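Local structure of beta-1,3-glucosyltransferase (Paecilomyces sp. J18, 5JVV) at residues L5-S10 against S77-D82; D13-F18 against G51-G56; H83-A88 against P214-F219. The protein is probably a carbohydrate-active enzyme with the curved beta-jelly-roll sandwich of family GH16. All blocks are in the same frame, centred on the assembly; numbering follows the deposited sequence.

Contact 1. Residues L5-S10 against S77-D82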
# COMPACT_ATOMS: atom_id res chain seq x y z
N LEU A 5 -18.24 4.83 13.99
CA LEU A 5 -17.22 3.78 13.96
C LEU A 5 -17.83 2.44 13.56
O LEU A 5 -18.80 1.98 14.17
CB LEU A 5 -16.52 3.66 15.32
CG LEU A 5 -15.41 2.61 15.48
CD1 LEU A 5 -14.14 3.02 14.71
CD2 LEU A 5 -15.10 2.36 16.94
N LYS A 6 -17.26 1.82 12.53
CA LYS A 6 -17.74 0.54 12.04
C LYS A 6 -16.87 -0.58 12.62
O LYS A 6 -17.31 -1.33 13.49
CB LYS A 6 -17.72 0.50 10.51
CG LYS A 6 -18.26 -0.79 9.89
CD LYS A 6 -18.15 -0.77 8.36
CE LYS A 6 -18.87 -1.95 7.72
NZ LYS A 6 -18.26 -3.25 8.07
N ASP A 7 -15.63 -0.68 12.14
CA ASP A 7 -14.69 -1.65 12.69
C ASP A 7 -13.50 -0.96 13.35
O ASP A 7 -12.98 0.03 12.83
CB ASP A 7 -14.16 -2.57 11.58
CG ASP A 7 -15.24 -3.44 10.98
OD1 ASP A 7 -16.43 -3.18 11.24
OD2 ASP A 7 -14.90 -4.39 10.23
N SER A 8 -13.06 -1.50 14.48
CA SER A 8 -11.82 -1.07 15.09
C SER A 8 -10.92 -2.29 15.23
O SER A 8 -11.21 -3.20 16.02
CB SER A 8 -12.07 -0.45 16.47
OG SER A 8 -10.85 -0.12 17.08
N LEU A 9 -9.82 -2.31 14.48
CA LEU A 9 -9.00 -3.52 14.36
C LEU A 9 -7.56 -3.30 14.80
O LEU A 9 -6.87 -2.45 14.24
CB LEU A 9 -9.03 -4.00 12.91
CG LEU A 9 -10.41 -4.34 12.35
CD1 LEU A 9 -10.31 -4.69 10.88
CD2 LEU A 9 -11.01 -5.48 13.15
N SER A 10 -7.11 -4.05 15.79
CA SER A 10 -5.70 -4.05 16.18
C SER A 10 -5.33 -5.44 16.68
O SER A 10 -6.21 -6.23 17.03
CB SER A 10 -5.41 -2.99 17.25
OG SER A 10 -5.94 -3.37 18.50
N SER A 77 -8.93 -8.08 3.41
CA SER A 77 -9.95 -8.04 4.45
C SER A 77 -11.12 -8.96 4.13
O SER A 77 -11.50 -9.12 2.98
CB SER A 77 -10.44 -6.61 4.70
OG SER A 77 -11.12 -6.10 3.56
N THR A 78 -11.67 -9.60 5.16
CA THR A 78 -12.83 -10.45 4.98
C THR A 78 -14.08 -9.61 4.75
O THR A 78 -14.91 -9.94 3.90
CB THR A 78 -13.02 -11.41 6.16
OG1 THR A 78 -12.94 -10.69 7.39
CG2 THR A 78 -11.91 -12.44 6.14
N ASP A 79 -14.21 -8.52 5.49
CA ASP A 79 -15.34 -7.61 5.29
C ASP A 79 -14.94 -6.50 4.32
O ASP A 79 -13.80 -6.02 4.32
CB ASP A 79 -15.80 -7.01 6.62
CG ASP A 79 -16.42 -8.06 7.54
OD1 ASP A 79 -16.90 -9.10 7.03
OD2 ASP A 79 -16.42 -7.84 8.77
N LYS A 80 -15.88 -6.08 3.48
CA LYS A 80 -15.59 -5.06 2.50
C LYS A 80 -16.01 -3.67 2.97
O LYS A 80 -16.88 -3.53 3.83
CB LYS A 80 -16.27 -5.39 1.17
CG LYS A 80 -15.79 -6.69 0.56
CD LYS A 80 -16.56 -6.99 -0.73
CE LYS A 80 -15.96 -8.18 -1.47
NZ LYS A 80 -16.77 -8.51 -2.69
N ILE A 81 -15.39 -2.64 2.41
CA ILE A 81 -15.73 -1.27 2.71
C ILE A 81 -16.51 -0.66 1.54
O ILE A 81 -16.24 -0.96 0.38
CB ILE A 81 -14.47 -0.43 2.97
CG1 ILE A 81 -13.48 -0.56 1.81
CG2 ILE A 81 -13.80 -0.86 4.28
CD1 ILE A 81 -12.57 0.64 1.63
N ASP A 82 -17.50 0.17 1.85
CA ASP A 82 -18.29 0.80 0.80
C ASP A 82 -18.59 2.24 1.18
O ASP A 82 -19.50 2.51 1.97
CB ASP A 82 -19.59 0.04 0.57
CG ASP A 82 -20.34 0.52 -0.67
OD1 ASP A 82 -19.76 1.31 -1.45
OD2 ASP A 82 -21.49 0.08 -0.87

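Contact 2. Residues D13-F18 against G51-G56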
# COMPACT_ATOMS: atom_id res chain seq x y z
N ASP A 13 -7.16 -9.28 16.69
CA ASP A 13 -8.42 -8.97 16.03
C ASP A 13 -8.19 -8.48 14.61
O ASP A 13 -8.95 -8.78 13.70
CB ASP A 13 -9.21 -7.92 16.81
CG ASP A 13 -9.70 -8.43 18.15
OD1 ASP A 13 -9.76 -9.66 18.35
OD2 ASP A 13 -10.03 -7.59 19.01
N PHE A 14 -7.12 -7.70 14.43
CA PHE A 14 -6.73 -7.25 13.11
C PHE A 14 -6.42 -8.46 12.24
O PHE A 14 -6.97 -8.62 11.16
CB PHE A 14 -5.51 -6.32 13.20
CG PHE A 14 -4.98 -5.87 11.87
CD1 PHE A 14 -5.41 -4.68 11.29
CD2 PHE A 14 -4.02 -6.64 11.20
CE1 PHE A 14 -4.90 -4.27 10.07
CE2 PHE A 14 -3.52 -6.24 9.98
CZ PHE A 14 -3.95 -5.05 9.42
N LEU A 15 -5.52 -9.32 12.71
CA LEU A 15 -5.15 -10.50 11.94
C LEU A 15 -6.37 -11.38 11.60
O LEU A 15 -6.47 -11.92 10.49
CB LEU A 15 -4.09 -11.32 12.68
CG LEU A 15 -2.72 -10.65 12.81
CD1 LEU A 15 -1.81 -11.47 13.72
CD2 LEU A 15 -2.07 -10.47 11.43
N ASP A 16 -7.28 -11.53 12.56
CA ASP A 16 -8.47 -12.35 12.35
C ASP A 16 -9.41 -11.76 11.30
O ASP A 16 -10.28 -12.46 10.79
CB ASP A 16 -9.24 -12.54 13.66
CG ASP A 16 -8.53 -13.46 14.63
OD1 ASP A 16 -7.62 -14.21 14.21
OD2 ASP A 16 -8.89 -13.44 15.83
N ALA A 17 -9.25 -10.48 10.99
CA ALA A 17 -10.14 -9.78 10.06
C ALA A 17 -9.65 -9.81 8.62
O ALA A 17 -10.24 -9.18 7.74
CB ALA A 17 -10.36 -8.35 10.51
N PHE A 18 -8.57 -10.54 8.37
CA PHE A 18 -8.02 -10.66 7.02
C PHE A 18 -7.84 -12.12 6.65
O PHE A 18 -7.57 -12.96 7.51
CB PHE A 18 -6.66 -9.94 6.93
CG PHE A 18 -6.76 -8.44 6.96
CD1 PHE A 18 -6.72 -7.72 5.78
CD2 PHE A 18 -6.89 -7.76 8.16
CE1 PHE A 18 -6.82 -6.33 5.79
CE2 PHE A 18 -6.99 -6.38 8.18
CZ PHE A 18 -6.96 -5.66 6.99
N GLY A 51 1.55 -4.03 21.01
CA GLY A 51 0.20 -4.29 20.56
C GLY A 51 -0.02 -4.11 19.06
O GLY A 51 -1.12 -4.34 18.56
N SER A 52 1.03 -3.72 18.35
CA SER A 52 0.93 -3.54 16.90
C SER A 52 1.08 -4.87 16.19
O SER A 52 1.47 -5.87 16.79
CB SER A 52 2.03 -2.60 16.43
OG SER A 52 3.29 -3.15 16.76
N VAL A 53 0.75 -4.88 14.90
CA VAL A 53 0.89 -6.06 14.07
C VAL A 53 2.08 -5.91 13.12
O VAL A 53 2.20 -4.91 12.41
CB VAL A 53 -0.40 -6.33 13.26
CG1 VAL A 53 -0.16 -7.41 12.21
CG2 VAL A 53 -1.54 -6.72 14.19
N TYR A 54 2.96 -6.90 13.13
CA TYR A 54 4.12 -6.96 12.27
C TYR A 54 3.83 -7.90 11.10
O TYR A 54 3.43 -9.05 11.31
CB TYR A 54 5.33 -7.47 13.07
CG TYR A 54 6.58 -7.81 12.28
CD1 TYR A 54 7.66 -6.94 12.24
CD2 TYR A 54 6.70 -9.03 11.62
CE1 TYR A 54 8.81 -7.24 11.53
CE2 TYR A 54 7.85 -9.35 10.91
CZ TYR A 54 8.90 -8.45 10.87
OH TYR A 54 10.05 -8.76 10.17
N LEU A 55 4.01 -7.39 9.88
CA LEU A 55 3.96 -8.21 8.66
C LEU A 55 5.28 -8.03 7.93
O LEU A 55 5.54 -6.97 7.36
CB LEU A 55 2.82 -7.77 7.75
CG LEU A 55 1.45 -7.49 8.36
CD1 LEU A 55 0.54 -6.89 7.29
CD2 LEU A 55 0.84 -8.78 8.95
N GLY A 56 6.12 -9.05 7.95
CA GLY A 56 7.45 -8.95 7.38
C GLY A 56 7.72 -10.01 6.33
O GLY A 56 6.80 -10.69 5.87

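Contact 3. Residues H83-A88 against P214-F219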
# COMPACT_ATOMS: atom_id res chain seq x y z
N HIS A 83 -17.81 3.15 0.60
CA HIS A 83 -17.78 4.56 1.00
C HIS A 83 -17.36 4.70 2.47
O HIS A 83 -17.01 3.71 3.12
CB HIS A 83 -19.13 5.25 0.75
CG HIS A 83 -19.50 5.34 -0.70
ND1 HIS A 83 -19.39 4.28 -1.57
CD2 HIS A 83 -19.99 6.37 -1.43
CE1 HIS A 83 -19.79 4.66 -2.78
NE2 HIS A 83 -20.16 5.92 -2.72
N GLY A 84 -17.37 5.93 2.98
CA GLY A 84 -17.03 6.17 4.38
C GLY A 84 -15.59 6.60 4.57
O GLY A 84 -14.96 7.14 3.66
N LEU A 85 -15.05 6.34 5.77
CA LEU A 85 -13.67 6.68 6.07
C LEU A 85 -12.87 5.44 6.42
O LEU A 85 -13.38 4.53 7.07
CB LEU A 85 -13.58 7.62 7.27
CG LEU A 85 -14.27 8.97 7.28
CD1 LEU A 85 -13.87 9.68 8.57
CD2 LEU A 85 -13.85 9.78 6.07
N VAL A 86 -11.61 5.42 6.00
CA VAL A 86 -10.67 4.40 6.43
C VAL A 86 -9.48 5.11 7.07
O VAL A 86 -8.90 6.01 6.47
CB VAL A 86 -10.19 3.55 5.25
CG1 VAL A 86 -9.10 2.57 5.70
CG2 VAL A 86 -11.36 2.80 4.63
N ILE A 87 -9.13 4.70 8.29
CA ILE A 87 -8.00 5.30 9.00
C ILE A 87 -7.01 4.22 9.36
O ILE A 87 -7.35 3.31 10.12
CB ILE A 87 -8.47 5.98 10.31
CG1 ILE A 87 -9.62 6.95 10.03
CG2 ILE A 87 -7.29 6.67 11.01
CD1 ILE A 87 -9.17 8.29 9.49
N ALA A 88 -5.81 4.29 8.82
CA ALA A 88 -4.77 3.32 9.15
C ALA A 88 -3.61 4.00 9.86
O ALA A 88 -2.95 4.87 9.28
CB ALA A 88 -4.28 2.63 7.90
N PRO A 214 -13.88 11.27 13.96
CA PRO A 214 -13.22 12.05 12.90
C PRO A 214 -14.05 13.20 12.36
O PRO A 214 -15.22 13.02 12.00
CB PRO A 214 -12.99 11.02 11.79
CG PRO A 214 -13.13 9.68 12.44
CD PRO A 214 -14.12 9.88 13.54
N ASP A 215 -13.43 14.37 12.31
CA ASP A 215 -14.02 15.55 11.69
C ASP A 215 -13.16 15.86 10.48
O ASP A 215 -12.03 16.34 10.63
CB ASP A 215 -13.98 16.72 12.68
CG ASP A 215 -14.31 18.07 12.03
OD1 ASP A 215 -13.91 19.10 12.61
OD2 ASP A 215 -14.96 18.09 10.96
N VAL A 216 -13.67 15.54 9.29
CA VAL A 216 -12.90 15.70 8.05
C VAL A 216 -12.44 17.16 7.82
O VAL A 216 -11.40 17.40 7.21
CB VAL A 216 -13.67 15.12 6.83
CG1 VAL A 216 -12.97 15.42 5.53
CG2 VAL A 216 -13.85 13.61 6.99
N SER A 217 -13.19 18.11 8.37
CA SER A 217 -12.82 19.52 8.26
C SER A 217 -11.45 19.80 8.87
O SER A 217 -10.70 20.64 8.37
CB SER A 217 -13.88 20.41 8.90
OG SER A 217 -15.15 20.17 8.32
N GLU A 218 -11.09 19.09 9.94
CA GLU A 218 -9.79 19.36 10.51
C GLU A 218 -8.65 18.61 9.85
O GLU A 218 -7.49 18.77 10.24
CB GLU A 218 -9.76 19.18 12.03
CG GLU A 218 -9.91 17.78 12.52
CD GLU A 218 -9.27 17.61 13.89
OE1 GLU A 218 -9.13 16.46 14.31
OE2 GLU A 218 -8.92 18.63 14.53
N PHE A 219 -8.96 17.81 8.82
CA PHE A 219 -7.92 17.05 8.12
C PHE A 219 -7.07 17.98 7.25
O PHE A 219 -5.95 17.65 6.88
CB PHE A 219 -8.52 15.96 7.23
CG PHE A 219 -9.12 14.79 7.99
CD1 PHE A 219 -9.33 14.84 9.36
CD2 PHE A 219 -9.47 13.63 7.29
CE1 PHE A 219 -9.89 13.75 10.02
CE2 PHE A 219 -10.02 12.55 7.94
CZ PHE A 219 -10.23 12.61 9.31

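Contact 1. Residues L5-S10 against S77-D82
Asp-7 and Asp-79 face each other across this surface contact, and Lys-6 reaches over toward the backbone of Lys-80. The loop 77-82 starts at Ser-77, where a strand ends. Ser-77 OG donates to Asp-79 O at 2.8 Å, 29° out of the carbonyl plane, and accepts from Leu-241 N, so one hydroxyl ties the loop to strand 240-247. Asp-79 comes next and leaves the backbone toward strand 5-9. Its chi1 of -67° sets the carboxylate beside the backbone N, and from there Asp-79 OD2 stops 4.0 Å from Asp-7 OD2. The two side chains cross at about a right angle, and their carboxylate planes are 68° apart. These like charges probably repel, and Lys-6 may offset this. Lys-6 NZ forms a long salt bridge of 3.7 Å with Asp-7 OD1 and lies 5.0 Å from Asp-79 OD2, too far to pair. Lys-6 and Asp-7 can both lean this way because they form a classic beta bulge opposite Thr-296, at the edge of one jelly-roll sheet. At Lys-80 the carbonyl O is 4.5 Å from Lys-6 NZ, a loose approach. The Lys-80 side chain runs away to a salt bridge with Asp-109. Ile-81 turns inward, onto Met-188, Trp-190 and Leu-241.

Contact 2. Residues D13-F18 against G51-G56
Val-53 meets two neighbouring residues of the short helix 11-16, Phe-14 and Leu-15. Val-53 CG1 packs on Leu-15 CD2 at 3.7 Å and also brushes the Phe-14 ring. Val-53 CG2 lies 3.9 Å from Phe-14 CD2, at an oblique angle to the ring, and 4.1 Å from Phe-14 CB. The chi1 of 170° sets CG1 anti to the backbone N, and the two methyls spread over both helix residues. Leu-15 CD2 also touches Leu-55 CD2 at 4.2 Å; the two leucines run alongside each other, pointing opposite ways. All four residues are buried, and the contact is wholly apolar.

The next shell packs round the Phe-14 ring. Phe-18 CE2 lies over one face, 3.5 Å from its plane and nearer the rim than the centre, while Phe-14 O lies in plane at the edge of the Phe-18 ring. Leu-9, Ile-291 and Leu-294 also pack on Phe-14. Val-45 and Val-47 touch Leu-15. Leu-55 reaches Val-73 and Leu-75, which belong to the other sheet. Helix 11-16 itself links strand 5-9 of one sheet to strand 18-20 of the other. It thus contributes to the apolar layer between the two stacked sheets of a beta-jelly-roll sandwich.

Contact 3. Residues H83-A88 against P214-F219
Leu-85 and Ile-87 of strand 84-90 meet the loop 214-219, which lies over one face of a jelly-roll sheet. Val-86 points to the other face, toward Ile-81 and Leu-294, so the loop probably covers the outer side of the sheet.

The apolar contacts come first. Leu-85 forks between two loop residues: chi1 of -58° puts CG beside the backbone N, from where the two methyls reach Pro-214 and Val-216. Leu-85 CD1 packs on the ring of Pro-214, 3.6 Å from Pro-214 CB and 3.9 Å from Pro-214 CG. Leu-85 CD2 meets Val-216 CG2 at 3.9 Å, the two side chains crossing at a slant. Ile-87 CD1 makes a looser, oblique approach to Phe-219 CZ at 4.5 Å. Tyr-297 of the neighbouring strand touches Leu-85, Ile-87 and Pro-214.

The Phe-219 ring is packed on by Val-216 CA, 3.8 Å from its plane and centred on it. Trp-198 and Phe-200 meet this ring edge-to-face.

Polar bonds brace the loop itself. Glu-218 N bonds to Asp-215 O, and Phe-219 N to Val-216 O, which coils the chain tightly. Ser-208 OG bonds to both Asp-215 N and Glu-218 OE1. Asp-215 makes an Asx turn: Ser-217 N donates to Asp-215 OD2 at 3.1 Å, from above the carboxylate plane and 66° out of it.

In the fold
From the N terminus, strand 5-9 opens contact 1 and helix 11-16 follows at once with contact 2. Contact 2 closes first, at strand 53-55, and is nested inside the longer loop that contact 1 closes at 77-82. The two touch through Thr-78 N and Ala-17 O, probably hydrogen-bonded. Strand 84-90 then opens contact 3, in series with the others; it closes at 214-219, with 125 residues between its two segments. Contacts 1 and 3 meet where Ile-81 packs on Val-86. Contacts 2 and 3 do not touch. All three reach the sheet containing strand 289-297: contact 1 at a surface edge, contact 2 inside the sandwich, contact 3 probably on its outer face.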